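Local coordinates for protein 5-oxopent-3-ene-1,2,5-tricarboxylate decarboxylase (Exiguobacterium antarcticum B7, PDB 6IYM) that belongs to the fumarylacetoacetate hydrolase family of metal-dependent enzymes and holds a magnesium ion between carboxylate side chains, at residues S103-F108 with F177-P182; G125-I130 with I237-P242; Y150-D155 with G269-Q274. All coordinates share one frame; numbering follows the deposited sequence.

Interaction 1 (S103-F108 with F177-P182); sequences SIVGPF and FCPFGP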
ATOM      1  N   SER A 103      -5.695  -7.171   4.508  1.00 43.79           N
ATOM      2  CA  SER A 103      -6.393  -6.999   5.825  1.00 38.41           C
ATOM      3  C   SER A 103      -7.898  -6.785   5.660  1.00 38.16           C
ATOM      4  O   SER A 103      -8.620  -6.922   6.679  1.00 41.49           O
ATOM      5  CB  SER A 103      -5.789  -5.913   6.668  1.00 39.52           C
ATOM      6  OG  SER A 103      -6.095  -4.623   6.160  1.00 40.78           O
ATOM      7  N   ILE A 104      -8.369  -6.535   4.440  1.00 39.68           N
ATOM      8  CA  ILE A 104      -9.797  -6.234   4.124  1.00 38.99           C
ATOM      9  C   ILE A 104     -10.669  -7.459   4.399  1.00 41.53           C
ATOM     10  O   ILE A 104     -10.292  -8.540   4.009  1.00 42.98           O
ATOM     11  CB  ILE A 104      -9.947  -5.806   2.663  1.00 45.49           C
ATOM     12  CG1 ILE A 104      -9.259  -4.463   2.380  1.00 55.53           C
ATOM     13  CG2 ILE A 104     -11.413  -5.821   2.264  1.00 48.33           C
ATOM     14  CD1 ILE A 104      -9.885  -3.285   3.063  1.00 54.19           C
ATOM     15  N   VAL A 105     -11.811  -7.239   5.038  1.00 37.78           N
ATOM     16  CA  VAL A 105     -12.947  -8.193   5.103  1.00 38.52           C
ATOM     17  C   VAL A 105     -14.191  -7.355   4.875  1.00 35.60           C
ATOM     18  O   VAL A 105     -14.111  -6.125   5.019  1.00 35.08           O
ATOM     19  CB  VAL A 105     -12.986  -8.953   6.446  1.00 40.35           C
ATOM     20  CG1 VAL A 105     -11.694  -9.724   6.697  1.00 37.99           C
ATOM     21  CG2 VAL A 105     -13.278  -8.042   7.634  1.00 40.71           C
ATOM     22  N   GLY A 106     -15.302  -8.010   4.572  1.00 37.24           N
ATOM     23  CA  GLY A 106     -16.565  -7.344   4.228  1.00 39.75           C
ATOM     24  C   GLY A 106     -17.547  -7.395   5.387  1.00 39.07           C
ATOM     25  O   GLY A 106     -17.222  -7.861   6.471  1.00 39.12           O
ATOM     26  N   PRO A 107     -18.790  -6.929   5.187  1.00 39.08           N
ATOM     27  CA  PRO A 107     -19.782  -6.942   6.255  1.00 40.43           C
ATOM     28  C   PRO A 107     -19.979  -8.333   6.896  1.00 45.08           C
ATOM     29  O   PRO A 107     -19.995  -9.331   6.183  1.00 44.01           O
ATOM     30  CB  PRO A 107     -21.040  -6.438   5.543  1.00 40.81           C
ATOM     31  CG  PRO A 107     -20.519  -5.594   4.425  1.00 40.89           C
ATOM     32  CD  PRO A 107     -19.274  -6.316   3.949  1.00 40.30           C
ATOM     33  N   PHE A 108     -20.059  -8.354   8.238  1.00 46.21           N
ATOM     34  CA  PHE A 108     -20.350  -9.525   9.113  1.00 44.24           C
ATOM     35  C   PHE A 108     -19.228 -10.555   9.073  1.00 45.29           C
ATOM     36  O   PHE A 108     -19.352 -11.555   9.799  1.00 47.16           O
ATOM     37  CB  PHE A 108     -21.681 -10.175   8.739  1.00 48.72           C
ATOM     38  CG  PHE A 108     -22.883  -9.303   8.983  1.00 44.69           C
ATOM     39  CD1 PHE A 108     -23.263  -8.984  10.279  1.00 48.02           C
ATOM     40  CD2 PHE A 108     -23.627  -8.810   7.927  1.00 44.05           C
ATOM     41  CE1 PHE A 108     -24.361  -8.169  10.507  1.00 49.22           C
ATOM     42  CE2 PHE A 108     -24.713  -7.978   8.154  1.00 46.52           C
ATOM     43  CZ  PHE A 108     -25.101  -7.689   9.443  1.00 43.55           C
ATOM     44  N   PHE A 177      -7.971  -6.961   9.782  1.00 40.77           N
ATOM     45  CA  PHE A 177      -7.913  -5.634  10.452  1.00 35.96           C
ATOM     46  C   PHE A 177      -8.543  -4.508   9.614  1.00 39.52           C
ATOM     47  O   PHE A 177      -8.352  -3.323  10.002  1.00 37.15           O
ATOM     48  CB  PHE A 177      -6.478  -5.289  10.828  1.00 39.46           C
ATOM     49  CG  PHE A 177      -5.991  -5.895  12.120  1.00 35.92           C
ATOM     50  CD1 PHE A 177      -6.521  -7.071  12.609  1.00 37.80           C
ATOM     51  CD2 PHE A 177      -4.954  -5.299  12.808  1.00 37.09           C
ATOM     52  CE1 PHE A 177      -6.051  -7.619  13.798  1.00 41.06           C
ATOM     53  CE2 PHE A 177      -4.481  -5.841  13.996  1.00 40.19           C
ATOM     54  CZ  PHE A 177      -5.038  -7.005  14.490  1.00 41.26           C
ATOM     55  N   CYS A 178      -9.255  -4.789   8.514  1.00 37.13           N
ATOM     56  CA  CYS A 178      -9.891  -3.697   7.728  1.00 35.13           C
ATOM     57  C   CYS A 178     -11.272  -4.087   7.206  1.00 38.28           C
ATOM     58  O   CYS A 178     -11.486  -4.197   5.997  1.00 40.36           O
ATOM     59  CB  CYS A 178      -8.961  -3.236   6.605  1.00 38.57           C
ATOM     60  SG  CYS A 178      -9.382  -1.583   6.007  1.00 39.35           S
ATOM     61  N   PRO A 179     -12.295  -4.195   8.089  1.00 39.59           N
ATOM     62  CA  PRO A 179     -13.689  -4.164   7.670  1.00 37.09           C
ATOM     63  C   PRO A 179     -13.941  -2.978   6.752  1.00 37.40           C
ATOM     64  O   PRO A 179     -13.485  -1.882   7.064  1.00 36.94           O
ATOM     65  CB  PRO A 179     -14.467  -3.928   8.968  1.00 38.55           C
ATOM     66  CG  PRO A 179     -13.601  -4.629   9.992  1.00 39.54           C
ATOM     67  CD  PRO A 179     -12.183  -4.343   9.547  1.00 40.64           C
ATOM     68  N   PHE A 180     -14.661  -3.230   5.668  1.00 36.21           N
ATOM     69  CA  PHE A 180     -14.919  -2.256   4.594  1.00 36.81           C
ATOM     70  C   PHE A 180     -16.310  -2.524   4.043  1.00 36.81           C
ATOM     71  O   PHE A 180     -16.547  -3.622   3.571  1.00 35.53           O
ATOM     72  CB  PHE A 180     -13.806  -2.379   3.555  1.00 38.54           C
ATOM     73  CG  PHE A 180     -13.985  -1.571   2.295  1.00 37.87           C
ATOM     74  CD1 PHE A 180     -14.365  -0.247   2.353  1.00 38.15           C
ATOM     75  CD2 PHE A 180     -13.580  -2.084   1.064  1.00 41.04           C
ATOM     76  CE1 PHE A 180     -14.466   0.500   1.189  1.00 43.33           C
ATOM     77  CE2 PHE A 180     -13.644  -1.320  -0.094  1.00 34.52           C
ATOM     78  CZ  PHE A 180     -14.129  -0.045  -0.038  1.00 41.99           C
ATOM     79  N   GLY A 181     -17.199  -1.540   4.094  1.00 37.10           N
ATOM     80  CA  GLY A 181     -18.534  -1.651   3.485  1.00 39.83           C
ATOM     81  C   GLY A 181     -19.551  -0.861   4.282  1.00 40.37           C
ATOM     82  O   GLY A 181     -19.142   0.033   5.032  1.00 44.62           O
ATOM     83  N   PRO A 182     -20.860  -1.204   4.211  1.00 41.68           N
ATOM     84  CA  PRO A 182     -21.374  -2.291   3.371  1.00 41.66           C
ATOM     85  C   PRO A 182     -21.655  -1.906   1.914  1.00 41.53           C
ATOM     86  O   PRO A 182     -21.879  -2.754   1.102  1.00 42.28           O
ATOM     87  CB  PRO A 182     -22.738  -2.628   3.968  1.00 40.20           C
ATOM     88  CG  PRO A 182     -23.190  -1.329   4.633  1.00 39.66           C
ATOM     89  CD  PRO A 182     -21.925  -0.588   5.025  1.00 44.17           C
TER
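A short parallel strand pairing sets Ile104 beside Cys178 and Val105 beside Pro179. It lays strand 104-105 alongside strand 178-186. Backbone bonds run both ways across it. Cys178 N donates to Ser103 O at 2.9 Å, from above the carbonyl plane. Val105 N donates to Cys178 O at 3.2 Å, with a straighter N-H...O angle of 157°. A weak bond from Phe180 N to Val105 O follows. Pro179 has no N-H to give, but its CA-H points at Val105 O, with Pro179 CA and Val105 O 3.3 Å apart.

The two faces of this pairing differ. On the face of Ile104 and Cys178, the methyl Ile104 CD1 meets Cys178 SG at 3.4 Å. With SG anti to the backbone N (chi1 -160°), the sulfur lies where Ile104 CD1 meets it. Ile104 CD1 also lies 4.1 Å from Phe180 CB and comes obliquely to the phenylalanine ring. Beyond it, that ring makes an edge-to-face contact with Tyr66. Ser103 OG passes beside Cys178 CB, but its hydrogen bond is to Ala100 O.

On the face of Val105 and Pro179 the packing is lighter. Val105 CG2 approaches Pro179 CG at 4.2 Å. Both residues also touch Asn273 on strand 269-276, which belongs to the other sheet. Further along, the side chains of Pro107 and Pro182 cross at about a right angle, with Pro107 CG 3.7 Å from Pro182 CB. Pro182 follows a cis peptide bond, at a corner where strand 178-186 changes direction.

The result is a brief parallel pairing in a mostly antiparallel mixed sheet, with one face turned to a second sheet, in the C-terminal domain of the fumarylacetoacetate hydrolase family.

Interaction 2 (G125-I130 with I237-P242); sequences GELAII and IATGTP. With MG (magnesium ion), chain C.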
ATOM      1  N   GLY A 125     -13.836   3.576  14.083  1.00 33.98           N
ATOM      2  CA  GLY A 125     -14.877   3.755  13.057  1.00 33.78           C
ATOM      3  C   GLY A 125     -14.570   4.956  12.213  1.00 31.55           C
ATOM      4  O   GLY A 125     -14.160   5.988  12.799  1.00 36.67           O
ATOM      5  N   GLU A 126     -14.686   4.848  10.889  1.00 37.08           N
ATOM      6  CA  GLU A 126     -14.151   5.920   9.983  1.00 35.73           C
ATOM      7  C   GLU A 126     -14.965   6.071   8.691  1.00 34.43           C
ATOM      8  O   GLU A 126     -15.429   5.046   8.115  1.00 36.19           O
ATOM      9  CB  GLU A 126     -12.686   5.636   9.660  1.00 35.33           C
ATOM     10  CG  GLU A 126     -11.767   5.581  10.871  1.00 39.50           C
ATOM     11  CD  GLU A 126     -10.260   5.765  10.624  1.00 44.61           C
ATOM     12  OE1 GLU A 126      -9.875   6.185   9.494  1.00 43.86           O
ATOM     13  OE2 GLU A 126      -9.467   5.554  11.594  1.00 43.67           O
ATOM     14  N   LEU A 127     -15.121   7.317   8.241  1.00 33.62           N
ATOM     15  CA  LEU A 127     -15.658   7.647   6.901  1.00 35.63           C
ATOM     16  C   LEU A 127     -14.552   7.399   5.878  1.00 38.67           C
ATOM     17  O   LEU A 127     -13.443   7.911   6.070  1.00 40.46           O
ATOM     18  CB  LEU A 127     -16.092   9.110   6.876  1.00 40.55           C
ATOM     19  CG  LEU A 127     -16.513   9.650   5.511  1.00 38.29           C
ATOM     20  CD1 LEU A 127     -17.724   8.908   4.989  1.00 38.79           C
ATOM     21  CD2 LEU A 127     -16.793  11.149   5.603  1.00 39.94           C
ATOM     22  N   ALA A 128     -14.852   6.622   4.852  1.00 36.73           N
ATOM     23  CA  ALA A 128     -13.919   6.280   3.770  1.00 37.61           C
ATOM     24  C   ALA A 128     -14.295   7.082   2.533  1.00 38.93           C
ATOM     25  O   ALA A 128     -15.457   6.992   2.133  1.00 42.03           O
ATOM     26  CB  ALA A 128     -13.998   4.813   3.468  1.00 39.06           C
ATOM     27  N   ILE A 129     -13.346   7.829   1.962  1.00 43.98           N
ATOM     28  CA  ILE A 129     -13.471   8.431   0.595  1.00 40.29           C
ATOM     29  C   ILE A 129     -13.096   7.390  -0.470  1.00 38.29           C
ATOM     30  O   ILE A 129     -11.976   6.831  -0.407  1.00 42.62           O
ATOM     31  CB  ILE A 129     -12.572   9.673   0.450  1.00 41.04           C
ATOM     32  CG1 ILE A 129     -12.813  10.702   1.556  1.00 41.74           C
ATOM     33  CG2 ILE A 129     -12.727  10.277  -0.940  1.00 38.56           C
ATOM     34  CD1 ILE A 129     -11.695  11.734   1.661  1.00 43.85           C
ATOM     35  N   ILE A 130     -13.953   7.209  -1.470  1.00 39.16           N
ATOM     36  CA  ILE A 130     -13.703   6.337  -2.648  1.00 41.48           C
ATOM     37  C   ILE A 130     -13.367   7.204  -3.870  1.00 39.89           C
ATOM     38  O   ILE A 130     -14.244   7.907  -4.349  1.00 43.31           O
ATOM     39  CB  ILE A 130     -14.923   5.457  -2.911  1.00 42.84           C
ATOM     40  CG1 ILE A 130     -15.377   4.723  -1.647  1.00 45.61           C
ATOM     41  CG2 ILE A 130     -14.622   4.497  -4.045  1.00 43.78           C
ATOM     42  CD1 ILE A 130     -14.426   3.642  -1.214  1.00 48.23           C
ATOM     43  N   ILE A 237      -9.607   6.252   1.042  1.00 39.47           N
ATOM     44  CA  ILE A 237      -8.947   7.111   2.055  1.00 35.97           C
ATOM     45  C   ILE A 237      -9.789   7.066   3.327  1.00 39.68           C
ATOM     46  O   ILE A 237     -10.966   7.546   3.298  1.00 38.38           O
ATOM     47  CB  ILE A 237      -8.736   8.530   1.493  1.00 36.17           C
ATOM     48  CG1 ILE A 237      -8.062   8.470   0.125  1.00 41.42           C
ATOM     49  CG2 ILE A 237      -7.935   9.377   2.475  1.00 38.05           C
ATOM     50  CD1 ILE A 237      -7.904   9.798  -0.557  1.00 45.27           C
ATOM     51  N   ALA A 238      -9.204   6.560   4.410  1.00 41.64           N
ATOM     52  CA  ALA A 238      -9.847   6.493   5.733  1.00 40.90           C
ATOM     53  C   ALA A 238      -9.568   7.820   6.454  1.00 41.92           C
ATOM     54  O   ALA A 238      -8.407   8.110   6.647  1.00 42.92           O
ATOM     55  CB  ALA A 238      -9.334   5.305   6.479  1.00 41.04           C
ATOM     56  N   THR A 239     -10.605   8.586   6.843  1.00 38.36           N
ATOM     57  CA  THR A 239     -10.481  10.033   7.168  1.00 39.70           C
ATOM     58  C   THR A 239     -10.350  10.274   8.669  1.00 39.43           C
ATOM     59  O   THR A 239     -10.483  11.448   9.073  1.00 44.97           O
ATOM     60  CB  THR A 239     -11.620  10.852   6.553  1.00 39.78           C
ATOM     61  OG1 THR A 239     -12.853  10.349   7.049  1.00 41.24           O
ATOM     62  CG2 THR A 239     -11.636  10.779   5.038  1.00 40.96           C
ATOM     63  N   GLY A 240     -10.016   9.234   9.436  1.00 37.92           N
ATOM     64  CA  GLY A 240      -9.792   9.291  10.895  1.00 39.52           C
ATOM     65  C   GLY A 240     -11.053   8.906  11.661  1.00 40.23           C
ATOM     66  O   GLY A 240     -12.092   8.673  11.024  1.00 38.84           O
ATOM     67  N   THR A 241     -10.986   8.923  12.986  1.00 37.89           N
ATOM     68  CA  THR A 241     -11.969   8.320  13.898  1.00 38.23           C
ATOM     69  C   THR A 241     -12.342   9.310  14.986  1.00 41.69           C
ATOM     70  O   THR A 241     -11.495  10.064  15.447  1.00 37.39           O
ATOM     71  CB  THR A 241     -11.384   7.018  14.442  1.00 40.67           C
ATOM     72  OG1 THR A 241     -12.525   6.268  14.859  1.00 44.65           O
ATOM     73  CG2 THR A 241     -10.369   7.220  15.551  1.00 46.31           C
ATOM     74  N   PRO A 242     -13.607   9.359  15.461  1.00 44.50           N
ATOM     75  CA  PRO A 242     -13.938  10.229  16.591  1.00 42.16           C
ATOM     76  C   PRO A 242     -13.341   9.693  17.892  1.00 45.49           C
ATOM     77  O   PRO A 242     -12.800   8.581  17.892  1.00 39.19           O
ATOM     78  CB  PRO A 242     -15.473  10.230  16.651  1.00 43.01           C
ATOM     79  CG  PRO A 242     -15.920   9.559  15.347  1.00 44.18           C
ATOM     80  CD  PRO A 242     -14.781   8.666  14.914  1.00 45.11           C
TER
HETATM   81 MG    MG C 301      -7.542   5.367  12.008  1.00 47.35          MG
HETATM   82  O   HOH W   1     -13.930   9.683   9.667  1.00 35.33           O
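Thr239 has chi1 near 59°, which places OG1 between its own N and carbonyl carbon and turns it to Leu127 O. Glu126 has CG beside its backbone N, chi1 -60°, and is extended beyond. Its carboxylate thus runs over Gly240 to the magnesium ion.

Leu127 O is gripped twice by one residue. Thr239 N reaches Leu127 O at 3.0 Å, nearly along the C=O axis. Thr239 OG1 donates to Leu127 O at 2.7 Å, tilted from the carbonyl plane. A water completes the group: it accepts from Leu127 N and donates to Thr239 OG1 and Gly240 O. It bridges strand 121-131 and the loop that follows strand 236-238.

The two oxygens of Glu126 have separate tasks. Glu126 OE2 binds magnesium at 2.0 Å. Gly240 N meets Glu126 OE1 from above the carboxylate plane at 3.1 Å, which should help fix the rotation of the group. Nearby, Thr241 OG1 donates to Gly125 O at 2.6 Å and is also bonded to Gln207.

At the other end, Ile129 and Ile237 form an antiparallel hydrogen-bonded pair. Ile129 N to Ile237 O is 2.7 Å. Ile129 CD1 packs on Thr239 CG2 at 3.5 Å, and both residues touch helix 218-225.

With Glu124 and Asp155, Glu126 makes the three-carboxylate magnesium site of this fumarylacetoacetate hydrolase-family fold.

Interaction 3 (Y150-D155 with G269-Q274); sequences YSIIND and GHLQNQ. Unlike the reference sequence in segment 269-274: Gln274 (reference Lys). With MG (magnesium ion), chain C.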
ATOM      1  N   TYR A 150     -18.485   7.361  -0.962  1.00 40.36           N
ATOM      2  CA  TYR A 150     -18.078   7.198   0.453  1.00 44.47           C
ATOM      3  C   TYR A 150     -18.592   5.861   0.990  1.00 38.84           C
ATOM      4  O   TYR A 150     -19.649   5.371   0.539  1.00 39.38           O
ATOM      5  CB  TYR A 150     -18.603   8.349   1.307  1.00 41.63           C
ATOM      6  CG  TYR A 150     -18.304   9.742   0.824  1.00 40.21           C
ATOM      7  CD1 TYR A 150     -19.164  10.400  -0.044  1.00 42.48           C
ATOM      8  CD2 TYR A 150     -17.189  10.424   1.275  1.00 39.35           C
ATOM      9  CE1 TYR A 150     -18.902  11.692  -0.473  1.00 41.67           C
ATOM     10  CE2 TYR A 150     -16.917  11.719   0.860  1.00 44.07           C
ATOM     11  CZ  TYR A 150     -17.778  12.356  -0.018  1.00 42.15           C
ATOM     12  OH  TYR A 150     -17.492  13.629  -0.414  1.00 41.60           O
ATOM     13  N   SER A 151     -17.838   5.300   1.938  1.00 38.39           N
ATOM     14  CA  SER A 151     -18.155   4.024   2.631  1.00 37.08           C
ATOM     15  C   SER A 151     -17.606   4.086   4.049  1.00 37.74           C
ATOM     16  O   SER A 151     -17.207   5.176   4.512  1.00 37.06           O
ATOM     17  CB  SER A 151     -17.598   2.856   1.830  1.00 42.68           C
ATOM     18  OG  SER A 151     -18.165   1.621   2.228  1.00 42.36           O
ATOM     19  N   ILE A 152     -17.618   2.954   4.736  1.00 42.09           N
ATOM     20  CA  ILE A 152     -17.129   2.846   6.131  1.00 38.47           C
ATOM     21  C   ILE A 152     -15.899   1.954   6.113  1.00 36.76           C
ATOM     22  O   ILE A 152     -15.886   0.996   5.364  1.00 38.09           O
ATOM     23  CB  ILE A 152     -18.220   2.305   7.065  1.00 42.62           C
ATOM     24  CG1 ILE A 152     -19.576   2.938   6.747  1.00 40.81           C
ATOM     25  CG2 ILE A 152     -17.806   2.490   8.514  1.00 43.18           C
ATOM     26  CD1 ILE A 152     -20.736   2.418   7.581  1.00 43.05           C
ATOM     27  N   ILE A 153     -14.903   2.330   6.897  1.00 36.37           N
ATOM     28  CA  ILE A 153     -13.718   1.523   7.261  1.00 38.99           C
ATOM     29  C   ILE A 153     -13.707   1.412   8.784  1.00 40.65           C
ATOM     30  O   ILE A 153     -13.929   2.426   9.438  1.00 43.65           O
ATOM     31  CB  ILE A 153     -12.439   2.189   6.725  1.00 41.38           C
ATOM     32  CG1 ILE A 153     -12.370   2.051   5.210  1.00 40.13           C
ATOM     33  CG2 ILE A 153     -11.200   1.634   7.396  1.00 44.57           C
ATOM     34  CD1 ILE A 153     -11.962   0.698   4.781  1.00 41.96           C
ATOM     35  N   ASN A 154     -13.449   0.214   9.304  1.00 40.89           N
ATOM     36  CA  ASN A 154     -13.028   0.000  10.708  1.00 38.80           C
ATOM     37  C   ASN A 154     -11.516  -0.205  10.666  1.00 40.89           C
ATOM     38  O   ASN A 154     -11.060  -1.291  10.205  1.00 37.05           O
ATOM     39  CB  ASN A 154     -13.790  -1.151  11.369  1.00 39.16           C
ATOM     40  CG  ASN A 154     -13.602  -1.210  12.872  1.00 38.23           C
ATOM     41  OD1 ASN A 154     -12.709  -0.563  13.432  1.00 40.19           O
ATOM     42  ND2 ASN A 154     -14.368  -2.067  13.516  1.00 33.74           N
ATOM     43  N   ASP A 155     -10.772   0.806  11.116  1.00 39.28           N
ATOM     44  CA  ASP A 155      -9.287   0.794  11.130  1.00 36.58           C
ATOM     45  C   ASP A 155      -8.899  -0.003  12.362  1.00 33.78           C
ATOM     46  O   ASP A 155      -8.442   0.599  13.338  1.00 37.39           O
ATOM     47  CB  ASP A 155      -8.714   2.225  11.077  1.00 35.73           C
ATOM     48  CG  ASP A 155      -7.195   2.369  11.225  1.00 35.27           C
ATOM     49  OD1 ASP A 155      -6.483   1.355  11.148  1.00 41.64           O
ATOM     50  OD2 ASP A 155      -6.718   3.523  11.449  1.00 41.50           O
ATOM     51  N   GLY A 269     -24.918   3.380   6.327  1.00 40.40           N
ATOM     52  CA  GLY A 269     -25.448   2.162   6.955  1.00 41.72           C
ATOM     53  C   GLY A 269     -24.536   1.690   8.067  1.00 42.20           C
ATOM     54  O   GLY A 269     -23.848   2.557   8.724  1.00 37.56           O
ATOM     55  N   HIS A 270     -24.512   0.368   8.242  1.00 41.98           N
ATOM     56  CA  HIS A 270     -23.876  -0.356   9.367  1.00 44.01           C
ATOM     57  C   HIS A 270     -22.793  -1.299   8.827  1.00 38.89           C
ATOM     58  O   HIS A 270     -23.096  -2.044   7.913  1.00 41.56           O
ATOM     59  CB  HIS A 270     -24.973  -1.089  10.151  1.00 44.60           C
ATOM     60  CG  HIS A 270     -25.831  -0.145  10.919  1.00 47.68           C
ATOM     61  ND1 HIS A 270     -25.792  -0.070  12.296  1.00 46.72           N
ATOM     62  CD2 HIS A 270     -26.723   0.780  10.504  1.00 52.66           C
ATOM     63  CE1 HIS A 270     -26.617   0.875  12.703  1.00 51.76           C
ATOM     64  NE2 HIS A 270     -27.199   1.417  11.614  1.00 51.25           N
ATOM     65  N   LEU A 271     -21.607  -1.279   9.427  1.00 35.56           N
ATOM     66  CA  LEU A 271     -20.521  -2.258   9.212  1.00 38.73           C
ATOM     67  C   LEU A 271     -20.297  -2.953  10.549  1.00 38.00           C
ATOM     68  O   LEU A 271     -19.710  -2.334  11.454  1.00 38.84           O
ATOM     69  CB  LEU A 271     -19.280  -1.512   8.713  1.00 43.71           C
ATOM     70  CG  LEU A 271     -18.098  -2.352   8.231  1.00 46.58           C
ATOM     71  CD1 LEU A 271     -18.462  -3.259   7.055  1.00 46.19           C
ATOM     72  CD2 LEU A 271     -16.959  -1.441   7.832  1.00 42.60           C
ATOM     73  N   GLN A 272     -20.739  -4.202  10.653  1.00 38.18           N
ATOM     74  CA  GLN A 272     -20.617  -5.001  11.895  1.00 41.22           C
ATOM     75  C   GLN A 272     -19.726  -6.209  11.624  1.00 41.40           C
ATOM     76  O   GLN A 272     -19.971  -6.923  10.618  1.00 39.78           O
ATOM     77  CB  GLN A 272     -21.992  -5.433  12.386  1.00 43.69           C
ATOM     78  CG  GLN A 272     -21.945  -6.309  13.635  1.00 50.47           C
ATOM     79  CD  GLN A 272     -23.333  -6.792  13.983  1.00 55.72           C
ATOM     80  OE1 GLN A 272     -24.285  -6.013  14.027  1.00 52.87           O
ATOM     81  NE2 GLN A 272     -23.452  -8.094  14.200  1.00 58.31           N
ATOM     82  N   ASN A 273     -18.762  -6.409  12.531  1.00 34.16           N
ATOM     83  CA  ASN A 273     -17.784  -7.513  12.533  1.00 36.63           C
ATOM     84  C   ASN A 273     -17.594  -7.989  13.971  1.00 38.09           C
ATOM     85  O   ASN A 273     -17.555  -7.153  14.926  1.00 43.50           O
ATOM     86  CB  ASN A 273     -16.471  -7.069  11.882  1.00 38.08           C
ATOM     87  CG  ASN A 273     -16.675  -6.486  10.494  1.00 38.87           C
ATOM     88  OD1 ASN A 273     -16.961  -5.292  10.335  1.00 38.35           O
ATOM     89  ND2 ASN A 273     -16.597  -7.343   9.489  1.00 38.27           N
ATOM     90  N   GLN A 274     -17.352  -9.277  14.133  1.00 39.02           N
ATOM     91  CA  GLN A 274     -17.078  -9.866  15.460  1.00 38.05           C
ATOM     92  C   GLN A 274     -15.606 -10.275  15.479  1.00 36.13           C
ATOM     93  O   GLN A 274     -15.140 -10.909  14.515  1.00 41.99           O
ATOM     94  CB  GLN A 274     -18.060 -11.020  15.690  1.00 44.99           C
ATOM     95  CG  GLN A 274     -18.152 -11.479  17.140  1.00 51.89           C
ATOM     96  CD  GLN A 274     -19.065 -12.666  17.375  1.00 49.16           C
ATOM     97  OE1 GLN A 274     -19.612 -13.282  16.463  1.00 48.50           O
ATOM     98  NE2 GLN A 274     -19.229 -13.003  18.640  1.00 47.94           N
TER
HETATM   99 MG    MG C 301      -7.542   5.367  12.008  1.00 47.35          MG
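Apolar contact carries most of this meeting, and it centres on Ile152 and Leu271. Leu271 CD2 is the touching branch. Leu271 CD2 lies 4.0 Å from Ile152 CB and a little farther from Ile152 CG2. The two side chains lie alongside each other, pointing opposite ways. CG of Leu271 stands anti to the backbone N, chi1 -171°, and this extends the leucine to the other strand. Leu271 CD2 also rests 3.6 Å from Ile152 O.

Ile152 reaches back toward the other backbone. Ile152 CD1, the methyl at the end of the longer branch, comes 3.3 Å from Gly269 O. Asn154 contributes through its backbone, with Asn154 N 4.2 Å from Leu271 CD2.

Hydrogen bonds are absent between the two segments. The axes of strands 150-154 and 269-274 approach to 7.9 Å and diverge by 24°, running roughly the same way. This is wider than the spacing of paired strands, and the two strands belong to different sheets, here in close contact. Each strand finds its backbone partners in its own sheet. Ile152 bonds to Gly181 and Asn154 to Pro179, while strand 269-276 pairs with 260-265 and 111-112. The polar end of Asn154 is satisfied elsewhere too, as OD1 accepts from Glu124 N.

Metal binding lies farther along, just past strand segment 150-154. Asp155 OD2 binds the magnesium ion at 2.1 Å and also receives a hydrogen bond from Lys172. Asp155 OD1 forms a salt bridge with Lys99.

The chemistry therefore divides along one strand. Its Ile152 end rests on the second sheet through methyl groups that meet carbons and carbonyl oxygens, whereas its Asp155 end is tied to magnesium. Asn154, bonded to Glu124 N, links its strand to a second metal ligand.

The first segments of interactions 1, 2 and 3 come in that order along the chain. The second segments come in the order 1, 2, 3 only after 150-155, so the three contacts interleave along the chain. The centres of interactions 1 and 3 lie about 7 Å apart. Those of interactions 2 and 3 are about 10 Å apart, and those of interactions 1 and 2 about 13 Å. One mixed sheet connects them: strand 147-158 runs between 121-131 and 178-186, and is antiparallel to both. Strand 269-276, from the other sheet, packs against 150-155 and 177-182. Interactions 2 and 3 each supply a magnesium ligand from adjacent strands. The metal site is thus built on the same sheet that interaction 1 extends.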